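Local coordinates for KLLA0F20702p (Kluyveromyces lactis, PDB 5Y5A), which is the yeast telomerase protein Est1, here its N-terminal, TPR-related helical part, which binds Cdc13 and so probably helps bring telomerase to telomeres, at residues A[448-453]-A[548-553]. Residues are numbered along the deposited sequence; the frame is centred on the assembly and turned at random.
Sequences SFCQSM and NCCGFK
Asn548 meets Cys450 with its CB, 4.0 Å from the SG of that helix residue, and its amide folds an Asx turn that shapes the link from helix 526-546 to the hairpin of strands 552-555 and 560-563. Chi1 of 78° sets CG between the backbone N and the carbonyl carbon, which carries the amide over the residues that follow. There OD1 takes two backbone N-H groups: Cys550 N at 3.0 Å, tilted from the carbonyl plane, and Phe552 N in that plane, on a lone pair. ND2 gives a nearly straight bond (172°) to Phe552 O and another to Leu545 O, at the end of the preceding helix. With an alanine in place of Asn548, the N-H groups of Cys550 and Phe552 would probably lose their shared acceptor, and the carbonyls of Phe552 and Leu545 a donor, so that the turn presenting Phe552 to the helix could shift.

Cys550 comes next, its SG 4.0 Å from Cys450 SG, a van der Waals approach of two thiols far too long for a disulfide. Gly551 carries the chain through a positive phi into the strand. Phe552 then lays its ring against helix 447-462, in the Est1 DNA/RNA-binding region: Cys450 O lies over one face, and CE2 packs 3.8 Å from Cys450 CB. His563, from the second strand, meets the same ring edge-to-face. Bent at chi2 (68°), the Gln451 chain brings its amide to the ring edge, the two planes nearly perpendicular. NE2 bonds to Asn455 OD1, while OE1 sits in the ring plane, 3.2 Å from Phe552 CZ.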
loop_
_atom_site.group_PDB
_atom_site.type_symbol
_atom_site.label_atom_id
_atom_site.label_comp_id
_atom_site.label_asym_id
_atom_site.label_seq_id
_atom_site.Cartn_x
_atom_site.Cartn_y
_atom_site.Cartn_z
ATOM N N SER A 448 10.574 -24.666 12.565
ATOM C CA SER A 448 9.487 -24.846 11.612
ATOM C C SER A 448 9.762 -24.068 10.328
ATOM O O SER A 448 9.585 -24.595 9.241
ATOM C CB SER A 448 8.154 -24.412 12.215
ATOM O OG SER A 448 8.174 -23.035 12.524
ATOM N N PHE A 449 10.218 -22.825 10.454
ATOM C CA PHE A 449 10.461 -22.008 9.269
ATOM C C PHE A 449 11.655 -22.527 8.464
ATOM O O PHE A 449 11.584 -22.635 7.244
ATOM C CB PHE A 449 10.667 -20.524 9.632
ATOM C CG PHE A 449 10.929 -19.659 8.430
ATOM C CD1 PHE A 449 9.895 -19.317 7.572
ATOM C CD2 PHE A 449 12.217 -19.245 8.115
ATOM C CE1 PHE A 449 10.137 -18.555 6.431
ATOM C CE2 PHE A 449 12.464 -18.482 6.978
ATOM C CZ PHE A 449 11.423 -18.141 6.135
ATOM N N CYS A 450 12.746 -22.863 9.144
ATOM C CA CYS A 450 13.907 -23.447 8.466
ATOM C C CYS A 450 13.568 -24.763 7.790
ATOM O O CYS A 450 14.004 -25.014 6.667
ATOM C CB CYS A 450 15.064 -23.651 9.447
ATOM S SG CYS A 450 15.815 -22.091 9.929
ATOM N N GLN A 451 12.793 -25.602 8.466
ATOM C CA GLN A 451 12.328 -26.840 7.838
ATOM C C GLN A 451 11.527 -26.539 6.561
ATOM O O GLN A 451 11.721 -27.189 5.532
ATOM C CB GLN A 451 11.478 -27.660 8.811
ATOM C CG GLN A 451 10.984 -28.977 8.228
ATOM C CD GLN A 451 12.120 -29.962 7.995
ATOM O OE1 GLN A 451 12.743 -30.438 8.940
ATOM N NE2 GLN A 451 12.407 -30.251 6.729
ATOM N N SER A 452 10.638 -25.547 6.629
ATOM C CA SER A 452 9.812 -25.181 5.475
ATOM C C SER A 452 10.643 -24.696 4.288
ATOM O O SER A 452 10.383 -25.071 3.151
ATOM C CB SER A 452 8.794 -24.102 5.870
ATOM O OG SER A 452 7.695 -24.681 6.554
ATOM N N MET A 453 11.643 -23.862 4.554
ATOM C CA MET A 453 12.476 -23.324 3.482
ATOM C C MET A 453 13.361 -24.392 2.868
ATOM O O MET A 453 13.643 -24.358 1.673
ATOM C CB MET A 453 13.333 -22.163 3.996
ATOM C CG MET A 453 12.526 -20.883 4.229
ATOM S SD MET A 453 11.296 -20.576 2.942
ATOM C CE MET A 453 12.274 -19.799 1.674
ATOM N N ASN A 548 21.881 -20.867 9.387
ATOM C CA ASN A 548 20.735 -21.257 10.204
ATOM C C ASN A 548 21.240 -21.976 11.450
ATOM O O ASN A 548 22.334 -22.532 11.442
ATOM C CB ASN A 548 19.747 -22.140 9.413
ATOM C CG ASN A 548 20.213 -23.588 9.279
ATOM O OD1 ASN A 548 19.926 -24.426 10.138
ATOM N ND2 ASN A 548 20.925 -23.889 8.195
ATOM N N CYS A 549 20.451 -21.958 12.520
ATOM C CA CYS A 549 20.872 -22.526 13.793
ATOM C C CYS A 549 20.077 -23.778 14.123
ATOM O O CYS A 549 20.006 -24.192 15.279
ATOM C CB CYS A 549 20.712 -21.495 14.920
ATOM S SG CYS A 549 21.472 -19.869 14.602
ATOM N N CYS A 550 19.477 -24.383 13.106
ATOM C CA CYS A 550 18.595 -25.522 13.325
ATOM C C CYS A 550 19.133 -26.800 12.696
ATOM O O CYS A 550 18.381 -27.751 12.481
ATOM C CB CYS A 550 17.201 -25.222 12.775
ATOM S SG CYS A 550 16.413 -23.773 13.525
ATOM N N GLY A 551 20.426 -26.809 12.388
ATOM C CA GLY A 551 21.105 -28.022 11.963
ATOM C C GLY A 551 20.966 -28.433 10.508
ATOM O O GLY A 551 21.385 -29.529 10.131
ATOM N N PHE A 552 20.389 -27.572 9.680
ATOM C CA PHE A 552 20.224 -27.910 8.265
ATOM C C PHE A 552 21.488 -27.570 7.463
ATOM O O PHE A 552 22.095 -26.511 7.652
ATOM C CB PHE A 552 18.996 -27.201 7.682
ATOM C CG PHE A 552 17.693 -27.664 8.280
ATOM C CD1 PHE A 552 17.091 -28.833 7.841
ATOM C CD2 PHE A 552 17.078 -26.936 9.289
ATOM C CE1 PHE A 552 15.907 -29.265 8.393
ATOM C CE2 PHE A 552 15.881 -27.361 9.841
ATOM C CZ PHE A 552 15.298 -28.523 9.396
ATOM N N LYS A 553 21.875 -28.483 6.577
ATOM C CA LYS A 553 23.126 -28.381 5.828
ATOM C C LYS A 553 22.956 -29.004 4.451
ATOM O O LYS A 553 22.109 -29.876 4.261
ATOM C CB LYS A 553 24.275 -29.089 6.567
ATOM C CG LYS A 553 24.605 -28.534 7.952
ATOM C CD LYS A 553 25.662 -27.441 7.883
ATOM C CE LYS A 553 25.996 -26.888 9.269
ATOM N NZ LYS A 553 24.802 -26.239 9.896
#